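PDB 4R3L: N-alpha-acetyltransferase from Sulfolobus solfataricus P2, which catalyses transfer of an acetyl group from acetyl-CoA to the free alpha-amino group at protein N-termini, preferring those that begin with serine. Local coordinates for residues A[51-56]-A[66-71]; A[87-92]-A[122-127]; A[126-131]-A[161-166]. All coordinates share one frame; numbering follows the deposited sequence.

Interactions 1, 2 and 3 step across a single mixed sheet of the GNAT fold, from the 54-58/61-72 hairpin through the parallel neighbours 83-94 and 123-129 to strand 160-166. The centres of interactions 1 and 2 lie about 9 Å apart and those of 2 and 3 about 8 Å, while 1 and 3, about 17 Å apart between centres, do not touch. Glu-71 OE1 approaches Tyr-125 OH at 2.6 Å, a probable hydrogen bond tying interaction 1 to 2. Interactions 2 and 3 share Leu-126 and Glu-127. Within these contacts coenzyme A meets Ile-92, Glu-127 and Val-128, so interactions 2 and 3 border the active site directly.

Interaction 1: residues A[51-56]-A[66-71]; sequences LAFFVA and IMPRIE
Phe-54 and Ile-66 form an antiparallel hydrogen-bonded pair, in which Ile-66 N reaches Phe-54 O at 3.0 Å and Phe-54 N returns a longer, more bent bond of 3.3 Å to Ile-66 O. That same Ile-66 oxygen also receives a CA-H...O contact from Phe-53, with 3.5 Å between Phe-53 CA and Ile-66 O. Beyond this point side chains take over from backbone pairing. With CG anti to the backbone N in both (chi1 -163° and 172°), Phe-53 and Met-67 run side by side, pointing the same way. Met-67 CB sits over one face of the Phe-53 ring, 4.0 Å from its centroid and offset toward the rim. The extended chi2 of Met-67 (166°) carries SD on past CG, to 4.7 Å from the Phe-53 centroid, in an oblique Met-aromatic contact. Pro-68 crosses Phe-53 at about a right angle, its CD 3.7 Å from Phe-53 CB, and its CG packs at 3.7 Å against Ala-52 CB. With an alanine in place of Phe-53 the ring is gone, and Met-67 would probably be left with a gap along one flank and its thioether less firmly held. Ala-52 O is hydrogen-bonded to Ser-111 OG of helix 103-119, while Met-67 touches helix 39-49. The whole is an antiparallel beta hairpin of the GNAT sheet, with the side chain of Met-67 about 4 Å from that of the substrate-binding Tyr-37 and Ile-66, on the other face, packed near the acetyl-CoA-binding Ile-92.

Interaction 2: residues A[87-92]-A[122-127]; sequences GHVVSI and EEIYLE. With COA (coenzyme A), chain C.
Gly-87 and Ile-124 begin a parallel pairing in which Gly-87 N donates an almost straight bond to Glu-123 O at 2.9 Å; Tyr-125 N to Gly-87 O and Val-89 N to Tyr-125 O continue the ladder. Past Val-89 a water bridges the strands, 2.7 Å from Val-89 O and accepting from Glu-127 N at 2.8 Å. Val-89 supplies the apolar packing, its CG2 3.7 Å from Ile-124 CD1 and its CB beside Leu-126 CB, on a face that helix 103-119 covers. The aromatic term lies on the other face. Tyr-125 holds CG between its backbone N and carbonyl carbon (chi1 75°), which brings the ring against His-88 in a face-to-face stack, centroids 4.1 Å apart and planes at 20°. Among polar side chains, His-88 NE2 donates to Glu-127 OE1 at 2.8 Å; OE1 accepts through its syn lone pair and lies in the imidazole plane, at the ring edge, with the carboxylate plane turned 75° from it. On its other side His-88 ND1 is hydrogen-bonded to Glu-71, whose other oxygen is hydrogen-bonded to Tyr-125 OH. Farther along strand 83-94, coenzyme A N4P donates to Ile-92 O at 2.6 Å. Stack and bonds together fix the rotation of the imidazole, so this beta-alpha-beta unit presents two zinc-binding residues, His-88 and Glu-127, already joined, close to the bound peptide and on the same pair of strands that receives the cofactor.

Interaction 3: residues A[126-131]-A[161-166]; sequences LEVRVS and YLMARP
Val-128, Tyr-161 and Met-163 make the apolar centre: Val-128 CG1 lies 4.0 Å from Tyr-161 CB and 3.8 Å from Met-163 SD. Leu-126 extends the cluster by running alongside Met-163, its CD1 4.1 Å from Met-163 CB. At the other end Val-130 crosses the tyrosine at about a right angle and sets CG1 above the middle of the ring, a CH-pi contact of 3.7 Å from Val-130 CG1 to the Tyr-161 centroid, 14° off the ring normal. Tyr-161 carries CG anti to its carbonyl carbon (chi1 -67°), and the ring thereby leans toward Val-130. Helix 133-141 packs on this face through Ala-135, Ile-136 and Tyr-139. Backbone bonds frame the cluster: Leu-126 with Met-163 and Val-128 with Tyr-161 are hydrogen-bonded antiparallel pairs, and Glu-127 with Leu-162 between them is a non-hydrogen-bonded one. On the opposite face Leu-162 CD1 rests 4.0 Å from Glu-127 OE2, the oxygen that does not hold His-88. At the polar edge a water in the tyrosine ring plane links Tyr-161 OH, at 2.7 Å, with Val-130 O, to which it donates at 2.9 Å, while Lys-146 makes a cation-pi contact with the ring. The sheet is thus two-sided here: an apolar face packed against helix 133-141 and bordered by coenzyme A at Val-128, and one where Glu-127 packs on the bound peptide, beside apolar Leu-162, and bonds to it through its backbone.

Interaction 1: residues A[51-56]-A[66-71]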
loop_
_atom_site.group_PDB
_atom_site.type_symbol
_atom_site.label_atom_id
_atom_site.label_comp_id
_atom_site.label_asym_id
_atom_site.label_seq_id
_atom_site.Cartn_x
_atom_site.Cartn_y
_atom_site.Cartn_z
ATOM N N LEU A 51 7.572 -1.088 10.629
ATOM C CA LEU A 51 8.310 0.151 10.387
ATOM C C LEU A 51 7.833 0.862 9.129
ATOM O O LEU A 51 8.020 2.087 8.986
ATOM C CB LEU A 51 9.807 -0.124 10.299
ATOM C CG LEU A 51 10.376 -0.628 11.628
ATOM C CD1 LEU A 51 11.815 -1.042 11.475
ATOM C CD2 LEU A 51 10.234 0.465 12.673
ATOM N N ALA A 52 7.200 0.111 8.228
ATOM C CA ALA A 52 6.706 0.693 6.974
ATOM C C ALA A 52 5.169 0.806 6.943
ATOM O O ALA A 52 4.581 1.143 5.896
ATOM C CB ALA A 52 7.221 -0.138 5.763
ATOM N N PHE A 53 4.538 0.558 8.095
ATOM C CA PHE A 53 3.079 0.566 8.253
ATOM C C PHE A 53 2.704 1.900 8.906
ATOM O O PHE A 53 2.967 2.128 10.097
ATOM C CB PHE A 53 2.639 -0.625 9.156
ATOM C CG PHE A 53 1.175 -1.007 9.090
ATOM C CD1 PHE A 53 0.812 -2.362 9.248
ATOM C CD2 PHE A 53 0.175 -0.082 8.835
ATOM C CE1 PHE A 53 -0.525 -2.748 9.196
ATOM C CE2 PHE A 53 -1.170 -0.477 8.774
ATOM C CZ PHE A 53 -1.509 -1.813 8.955
ATOM N N PHE A 54 2.108 2.800 8.138
ATOM C CA PHE A 54 1.787 4.109 8.673
ATOM C C PHE A 54 0.290 4.383 8.719
ATOM O O PHE A 54 -0.482 3.820 7.943
ATOM C CB PHE A 54 2.480 5.189 7.840
ATOM C CG PHE A 54 3.972 5.238 8.019
ATOM C CD1 PHE A 54 4.540 6.082 8.976
ATOM C CD2 PHE A 54 4.817 4.480 7.226
ATOM C CE1 PHE A 54 5.925 6.145 9.132
ATOM C CE2 PHE A 54 6.195 4.529 7.394
ATOM C CZ PHE A 54 6.748 5.363 8.343
ATOM N N VAL A 55 -0.104 5.265 9.632
ATOM C CA VAL A 55 -1.458 5.798 9.648
ATOM C C VAL A 55 -1.415 7.317 9.523
ATOM O O VAL A 55 -0.422 7.939 9.879
ATOM C CB VAL A 55 -2.218 5.427 10.934
ATOM C CG1 VAL A 55 -2.599 3.917 10.945
ATOM C CG2 VAL A 55 -1.406 5.819 12.170
ATOM N N ALA A 56 -2.495 7.879 8.988
ATOM C CA ALA A 56 -2.717 9.321 8.929
ATOM C C ALA A 56 -3.731 9.665 9.991
ATOM O O ALA A 56 -4.756 8.983 10.115
ATOM C CB ALA A 56 -3.226 9.747 7.570
ATOM N N ILE A 66 -1.524 2.818 5.352
ATOM C CA ILE A 66 -0.869 2.023 4.330
ATOM C C ILE A 66 -0.251 0.804 4.990
ATOM O O ILE A 66 0.493 0.926 5.957
ATOM C CB ILE A 66 0.208 2.834 3.557
ATOM C CG1 ILE A 66 0.844 1.967 2.459
ATOM C CG2 ILE A 66 1.277 3.403 4.508
ATOM C CD1 ILE A 66 1.765 2.768 1.519
ATOM N N MET A 67 -0.585 -0.373 4.464
ATOM C CA MET A 67 -0.096 -1.632 5.024
ATOM C C MET A 67 0.839 -2.307 4.045
ATOM O O MET A 67 0.430 -2.631 2.934
ATOM C CB MET A 67 -1.281 -2.560 5.355
ATOM C CG MET A 67 -0.869 -3.943 5.752
ATOM S SD MET A 67 -2.256 -4.864 6.511
ATOM C CE MET A 67 -3.412 -4.925 5.142
ATOM N N PRO A 68 2.099 -2.529 4.453
ATOM C CA PRO A 68 3.134 -3.065 3.580
ATOM C C PRO A 68 3.387 -4.553 3.800
ATOM O O PRO A 68 2.964 -5.116 4.817
ATOM C CB PRO A 68 4.365 -2.263 4.012
ATOM C CG PRO A 68 4.196 -2.243 5.516
ATOM C CD PRO A 68 2.678 -2.107 5.748
ATOM N N ARG A 69 4.096 -5.157 2.853
ATOM C CA ARG A 69 4.656 -6.493 3.023
ATOM C C ARG A 69 6.062 -6.450 2.446
ATOM O O ARG A 69 6.271 -5.872 1.383
ATOM C CB ARG A 69 3.801 -7.546 2.315
ATOM C CG ARG A 69 4.301 -8.968 2.473
ATOM C CD ARG A 69 3.699 -9.826 1.375
ATOM N NE ARG A 69 3.591 -11.222 1.757
ATOM C CZ ARG A 69 3.277 -12.189 0.903
ATOM N NH1 ARG A 69 3.068 -11.892 -0.377
ATOM N NH2 ARG A 69 3.181 -13.444 1.323
ATOM N N ILE A 70 7.028 -7.039 3.139
ATOM C CA ILE A 70 8.403 -7.030 2.661
ATOM C C ILE A 70 8.758 -8.421 2.124
ATOM O O ILE A 70 8.481 -9.429 2.784
ATOM C CB ILE A 70 9.391 -6.629 3.762
ATOM C CG1 ILE A 70 9.057 -5.231 4.304
ATOM C CG2 ILE A 70 10.813 -6.684 3.215
ATOM C CD1 ILE A 70 9.136 -4.147 3.229
ATOM N N GLU A 71 9.347 -8.475 0.931
ATOM C CA GLU A 71 9.562 -9.759 0.249
ATOM C C GLU A 71 10.979 -9.906 -0.314
ATOM O O GLU A 71 11.679 -8.925 -0.489
ATOM C CB GLU A 71 8.546 -9.916 -0.885
ATOM C CG GLU A 71 7.108 -9.656 -0.457
ATOM C CD GLU A 71 6.153 -9.517 -1.630
ATOM O OE1 GLU A 71 6.610 -9.218 -2.751
ATOM O OE2 GLU A 71 4.944 -9.711 -1.418
#

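Interaction 2: residues A[87-92]-A[122-127]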
loop_
_atom_site.group_PDB
_atom_site.type_symbol
_atom_site.label_atom_id
_atom_site.label_comp_id
_atom_site.label_asym_id
_atom_site.label_seq_id
_atom_site.Cartn_x
_atom_site.Cartn_y
_atom_site.Cartn_z
ATOM N N GLY A 87 9.420 -4.226 -1.670
ATOM C CA GLY A 87 8.372 -3.764 -0.782
ATOM C C GLY A 87 7.065 -3.820 -1.552
ATOM O O GLY A 87 7.001 -3.446 -2.714
ATOM N N HIS A 88 6.029 -4.328 -0.904
ATOM C CA HIS A 88 4.764 -4.584 -1.565
ATOM C C HIS A 88 3.695 -3.832 -0.802
ATOM O O HIS A 88 3.538 -4.046 0.396
ATOM C CB HIS A 88 4.508 -6.099 -1.578
ATOM C CG HIS A 88 3.282 -6.526 -2.330
ATOM N ND1 HIS A 88 2.929 -7.849 -2.461
ATOM C CD2 HIS A 88 2.344 -5.813 -3.002
ATOM C CE1 HIS A 88 1.821 -7.939 -3.182
ATOM N NE2 HIS A 88 1.442 -6.720 -3.514
ATOM N N VAL A 89 2.967 -2.942 -1.465
ATOM C CA VAL A 89 1.855 -2.273 -0.795
ATOM C C VAL A 89 0.660 -3.184 -0.820
ATOM O O VAL A 89 0.121 -3.450 -1.888
ATOM C CB VAL A 89 1.457 -0.933 -1.478
ATOM C CG1 VAL A 89 0.319 -0.254 -0.701
ATOM C CG2 VAL A 89 2.663 -0.011 -1.608
ATOM N N VAL A 90 0.235 -3.654 0.344
ATOM C CA VAL A 90 -0.854 -4.628 0.396
ATOM C C VAL A 90 -2.178 -3.888 0.313
ATOM O O VAL A 90 -3.111 -4.292 -0.397
ATOM C CB VAL A 90 -0.789 -5.470 1.675
ATOM C CG1 VAL A 90 -1.978 -6.437 1.747
ATOM C CG2 VAL A 90 0.531 -6.213 1.741
ATOM N N SER A 91 -2.236 -2.752 0.993
ATOM C CA SER A 91 -3.478 -2.022 1.099
ATOM C C SER A 91 -3.184 -0.565 1.435
ATOM O O SER A 91 -2.336 -0.279 2.276
ATOM C CB SER A 91 -4.372 -2.682 2.168
ATOM O OG SER A 91 -5.663 -2.113 2.207
ATOM N N ILE A 92 -3.871 0.351 0.758
ATOM C CA ILE A 92 -3.822 1.762 1.118
ATOM C C ILE A 92 -5.216 2.365 0.928
ATOM O O ILE A 92 -5.897 2.109 -0.068
ATOM C CB ILE A 92 -2.750 2.526 0.294
ATOM C CG1 ILE A 92 -2.631 3.980 0.759
ATOM C CG2 ILE A 92 -3.038 2.468 -1.209
ATOM C CD1 ILE A 92 -1.533 4.742 0.029
ATOM N N GLU A 122 14.614 -2.777 -3.013
ATOM C CA GLU A 122 15.162 -2.202 -4.239
ATOM C C GLU A 122 14.031 -1.740 -5.162
ATOM O O GLU A 122 14.234 -0.945 -6.087
ATOM C CB GLU A 122 16.081 -3.235 -4.926
ATOM C CG GLU A 122 16.501 -2.937 -6.364
ATOM C CD GLU A 122 15.487 -3.428 -7.392
ATOM O OE1 GLU A 122 14.617 -4.251 -7.031
ATOM O OE2 GLU A 122 15.556 -2.981 -8.559
ATOM N N GLU A 123 12.819 -2.233 -4.897
ATOM C CA GLU A 123 11.653 -1.795 -5.646
ATOM C C GLU A 123 10.418 -1.796 -4.759
ATOM O O GLU A 123 10.390 -2.465 -3.733
ATOM C CB GLU A 123 11.423 -2.680 -6.867
ATOM C CG GLU A 123 11.094 -4.139 -6.558
ATOM C CD GLU A 123 10.254 -4.768 -7.658
ATOM O OE1 GLU A 123 9.173 -4.214 -7.948
ATOM O OE2 GLU A 123 10.669 -5.793 -8.242
ATOM N N ILE A 124 9.413 -1.017 -5.144
ATOM C CA ILE A 124 8.128 -1.048 -4.463
ATOM C C ILE A 124 7.107 -1.372 -5.530
ATOM O O ILE A 124 7.218 -0.893 -6.651
ATOM C CB ILE A 124 7.783 0.292 -3.744
ATOM C CG1 ILE A 124 6.363 0.253 -3.180
ATOM C CG2 ILE A 124 7.885 1.485 -4.702
ATOM C CD1 ILE A 124 6.002 1.424 -2.286
ATOM N N TYR A 125 6.138 -2.220 -5.213
ATOM C CA TYR A 125 5.076 -2.469 -6.166
ATOM C C TYR A 125 3.745 -2.732 -5.485
ATOM O O TYR A 125 3.660 -2.866 -4.257
ATOM C CB TYR A 125 5.434 -3.649 -7.076
ATOM C CG TYR A 125 5.316 -5.011 -6.420
ATOM C CD1 TYR A 125 4.232 -5.835 -6.681
ATOM C CD2 TYR A 125 6.290 -5.469 -5.547
ATOM C CE1 TYR A 125 4.123 -7.073 -6.110
ATOM C CE2 TYR A 125 6.189 -6.724 -4.961
ATOM C CZ TYR A 125 5.102 -7.515 -5.245
ATOM O OH TYR A 125 4.987 -8.753 -4.667
ATOM N N LEU A 126 2.706 -2.801 -6.304
ATOM C CA LEU A 126 1.351 -2.966 -5.816
ATOM C C LEU A 126 0.477 -3.437 -6.952
ATOM O O LEU A 126 0.889 -3.411 -8.114
ATOM C CB LEU A 126 0.821 -1.648 -5.243
ATOM C CG LEU A 126 0.876 -0.463 -6.216
ATOM C CD1 LEU A 126 -0.351 -0.368 -7.148
ATOM C CD2 LEU A 126 1.076 0.845 -5.468
ATOM N N GLU A 127 -0.737 -3.842 -6.611
ATOM C CA GLU A 127 -1.748 -4.172 -7.604
ATOM C C GLU A 127 -2.883 -3.147 -7.531
ATOM O O GLU A 127 -3.245 -2.707 -6.442
ATOM C CB GLU A 127 -2.283 -5.586 -7.372
ATOM C CG GLU A 127 -1.333 -6.710 -7.775
ATOM C CD GLU A 127 -0.302 -7.046 -6.718
ATOM O OE1 GLU A 127 -0.554 -6.795 -5.521
ATOM O OE2 GLU A 127 0.767 -7.583 -7.088
HETATM N N1A COA C . -9.030 11.826 -9.702
HETATM C C2A COA C . -7.910 12.177 -10.368
HETATM N N3A COA C . -6.723 12.180 -9.756
HETATM C C4A COA C . -6.618 11.830 -8.437
HETATM C C5A COA C . -7.750 11.466 -7.724
HETATM C C6A COA C . -8.985 11.471 -8.394
HETATM N N6A COA C . -10.202 11.093 -7.684
HETATM N N7A COA C . -7.346 11.164 -6.430
HETATM C C8A COA C . -5.998 11.346 -6.362
HETATM N N9A COA C . -5.543 11.738 -7.569
HETATM C C1B COA C . -4.153 12.066 -7.927
HETATM C C2B COA C . -4.018 13.522 -8.142
HETATM O O2B COA C . -3.007 13.790 -9.047
HETATM C C3B COA C . -3.604 13.997 -6.842
HETATM O O3B COA C . -3.038 15.239 -6.977
HETATM P P3B COA C . -3.911 16.516 -6.717
HETATM O O7A COA C . -3.011 17.734 -6.512
HETATM O O8A COA C . -4.720 16.312 -5.497
HETATM O O9A COA C . -4.821 16.749 -7.885
HETATM C C4B COA C . -2.624 12.965 -6.461
HETATM O O4B COA C . -3.220 11.760 -6.875
HETATM C C5B COA C . -2.419 12.904 -5.006
HETATM O O5B COA C . -3.522 12.382 -4.320
HETATM P P1A COA C . -3.658 12.275 -2.749
HETATM O O1A COA C . -4.398 13.456 -2.184
HETATM O O2A COA C . -2.323 12.101 -2.150
HETATM O O3A COA C . -4.572 10.975 -2.592
HETATM P P2A COA C . -5.720 10.763 -1.531
HETATM O O4A COA C . -6.992 11.504 -1.911
HETATM O O5A COA C . -5.244 11.128 -0.161
HETATM O O6A COA C . -6.054 9.190 -1.530
HETATM C CBP COA C . -6.691 7.115 -2.647
HETATM C CCP COA C . -5.987 8.504 -2.725
HETATM C CDP COA C . -6.655 6.466 -4.004
HETATM C CEP COA C . -5.922 6.272 -1.631
HETATM C CAP COA C . -8.103 7.400 -2.184
HETATM O OAP COA C . -8.931 7.948 -3.212
HETATM C C9P COA C . -8.851 6.194 -1.649
HETATM O O9P COA C . -8.716 5.835 -0.449
HETATM N N8P COA C . -9.762 5.432 -2.475
HETATM C C7P COA C . -10.501 4.267 -1.998
HETATM C C6P COA C . -9.580 3.091 -1.563
HETATM C C5P COA C . -8.574 2.705 -2.643
HETATM O O5P COA C . -8.989 2.551 -3.821
HETATM N N4P COA C . -7.157 2.548 -2.309
HETATM C C3P COA C . -6.198 2.196 -3.338
HETATM C C2P COA C . -6.283 0.803 -3.950
HETATM S S1P COA C . -4.900 0.210 -4.871
HETATM O O HOH W 1 -1.403 -4.278 -3.954
#

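Interaction 3: residues A[126-131]-A[161-166]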
loop_
_atom_site.group_PDB
_atom_site.type_symbol
_atom_site.label_atom_id
_atom_site.label_comp_id
_atom_site.label_asym_id
_atom_site.label_seq_id
_atom_site.Cartn_x
_atom_site.Cartn_y
_atom_site.Cartn_z
ATOM N N LEU A 126 2.706 -2.801 -6.304
ATOM C CA LEU A 126 1.351 -2.966 -5.816
ATOM C C LEU A 126 0.477 -3.437 -6.952
ATOM O O LEU A 126 0.889 -3.411 -8.114
ATOM C CB LEU A 126 0.821 -1.648 -5.243
ATOM C CG LEU A 126 0.876 -0.463 -6.216
ATOM C CD1 LEU A 126 -0.351 -0.368 -7.148
ATOM C CD2 LEU A 126 1.076 0.845 -5.468
ATOM N N GLU A 127 -0.737 -3.842 -6.611
ATOM C CA GLU A 127 -1.748 -4.172 -7.604
ATOM C C GLU A 127 -2.883 -3.147 -7.531
ATOM O O GLU A 127 -3.245 -2.707 -6.442
ATOM C CB GLU A 127 -2.283 -5.586 -7.372
ATOM C CG GLU A 127 -1.333 -6.710 -7.775
ATOM C CD GLU A 127 -0.302 -7.046 -6.718
ATOM O OE1 GLU A 127 -0.554 -6.795 -5.521
ATOM O OE2 GLU A 127 0.767 -7.583 -7.088
ATOM N N VAL A 128 -3.448 -2.741 -8.667
ATOM C CA VAL A 128 -4.595 -1.825 -8.607
ATOM C C VAL A 128 -5.648 -2.195 -9.666
ATOM O O VAL A 128 -5.285 -2.535 -10.778
ATOM C CB VAL A 128 -4.140 -0.356 -8.782
ATOM C CG1 VAL A 128 -3.375 -0.166 -10.082
ATOM C CG2 VAL A 128 -5.318 0.600 -8.698
ATOM N N ARG A 129 -6.933 -2.170 -9.304
ATOM C CA ARG A 129 -8.002 -2.440 -10.278
ATOM C C ARG A 129 -7.872 -1.518 -11.482
ATOM O O ARG A 129 -7.651 -0.326 -11.323
ATOM C CB ARG A 129 -9.391 -2.265 -9.646
ATOM C CG ARG A 129 -9.793 -3.358 -8.691
ATOM C CD ARG A 129 -11.235 -3.184 -8.203
ATOM N NE ARG A 129 -11.605 -4.194 -7.212
ATOM C CZ ARG A 129 -12.273 -5.311 -7.493
ATOM N NH1 ARG A 129 -12.653 -5.562 -8.742
ATOM N NH2 ARG A 129 -12.567 -6.180 -6.528
ATOM N N VAL A 130 -8.014 -2.057 -12.687
ATOM C CA VAL A 130 -7.901 -1.231 -13.893
ATOM C C VAL A 130 -8.956 -0.116 -13.955
ATOM O O VAL A 130 -8.800 0.857 -14.690
ATOM C CB VAL A 130 -7.995 -2.096 -15.167
ATOM C CG1 VAL A 130 -6.825 -3.064 -15.220
ATOM C CG2 VAL A 130 -9.327 -2.851 -15.206
ATOM N N SER A 131 -10.021 -0.246 -13.172
ATOM C CA SER A 131 -11.050 0.790 -13.130
ATOM C C SER A 131 -10.768 1.873 -12.075
ATOM O O SER A 131 -11.442 2.904 -12.035
ATOM C CB SER A 131 -12.422 0.161 -12.867
ATOM O OG SER A 131 -12.407 -0.619 -11.679
ATOM N N TYR A 161 -3.583 -3.883 -12.717
ATOM C CA TYR A 161 -2.266 -3.481 -13.154
ATOM C C TYR A 161 -1.287 -3.788 -12.042
ATOM O O TYR A 161 -1.542 -3.424 -10.902
ATOM C CB TYR A 161 -2.200 -1.984 -13.464
ATOM C CG TYR A 161 -3.004 -1.510 -14.648
ATOM C CD1 TYR A 161 -2.744 -1.981 -15.926
ATOM C CD2 TYR A 161 -3.991 -0.544 -14.491
ATOM C CE1 TYR A 161 -3.474 -1.527 -17.010
ATOM C CE2 TYR A 161 -4.720 -0.084 -15.566
ATOM C CZ TYR A 161 -4.461 -0.579 -16.823
ATOM O OH TYR A 161 -5.201 -0.112 -17.895
ATOM N N LEU A 162 -0.169 -4.427 -12.359
ATOM C CA LEU A 162 0.949 -4.459 -11.424
ATOM C C LEU A 162 1.788 -3.216 -11.689
ATOM O O LEU A 162 2.387 -3.079 -12.751
ATOM C CB LEU A 162 1.799 -5.723 -11.571
ATOM C CG LEU A 162 2.689 -6.053 -10.356
ATOM C CD1 LEU A 162 3.059 -7.527 -10.338
ATOM C CD2 LEU A 162 3.969 -5.227 -10.326
ATOM N N MET A 163 1.809 -2.299 -10.733
ATOM C CA MET A 163 2.555 -1.069 -10.914
ATOM C C MET A 163 3.767 -1.103 -10.005
ATOM O O MET A 163 3.681 -1.571 -8.867
ATOM C CB MET A 163 1.646 0.118 -10.649
ATOM C CG MET A 163 0.499 0.161 -11.662
ATOM S SD MET A 163 -0.416 1.683 -11.604
ATOM C CE MET A 163 0.822 2.834 -12.205
ATOM N N ALA A 164 4.905 -0.659 -10.520
ATOM C CA ALA A 164 6.150 -0.796 -9.783
ATOM C C ALA A 164 7.091 0.355 -10.058
ATOM O O ALA A 164 7.003 1.021 -11.090
ATOM C CB ALA A 164 6.829 -2.098 -10.116
ATOM N N ARG A 165 8.003 0.577 -9.131
ATOM C CA ARG A 165 9.095 1.499 -9.409
ATOM C C ARG A 165 10.299 1.146 -8.553
ATOM O O ARG A 165 10.149 0.612 -7.446
ATOM C CB ARG A 165 8.661 2.945 -9.168
ATOM C CG ARG A 165 8.102 3.211 -7.795
ATOM C CD ARG A 165 8.230 4.695 -7.440
ATOM N NE ARG A 165 9.601 5.022 -7.075
ATOM C CZ ARG A 165 10.025 6.227 -6.702
ATOM N NH1 ARG A 165 9.183 7.251 -6.646
ATOM N NH2 ARG A 165 11.297 6.403 -6.383
ATOM N N PRO A 166 11.503 1.415 -9.070
ATOM C CA PRO A 166 12.716 1.239 -8.267
ATOM C C PRO A 166 12.725 2.163 -7.061
ATOM O O PRO A 166 12.058 3.207 -7.065
ATOM C CB PRO A 166 13.844 1.610 -9.244
ATOM C CG PRO A 166 13.236 1.474 -10.607
ATOM C CD PRO A 166 11.810 1.882 -10.436
HETATM O O HOH W 2 -7.353 1.339 -17.139
#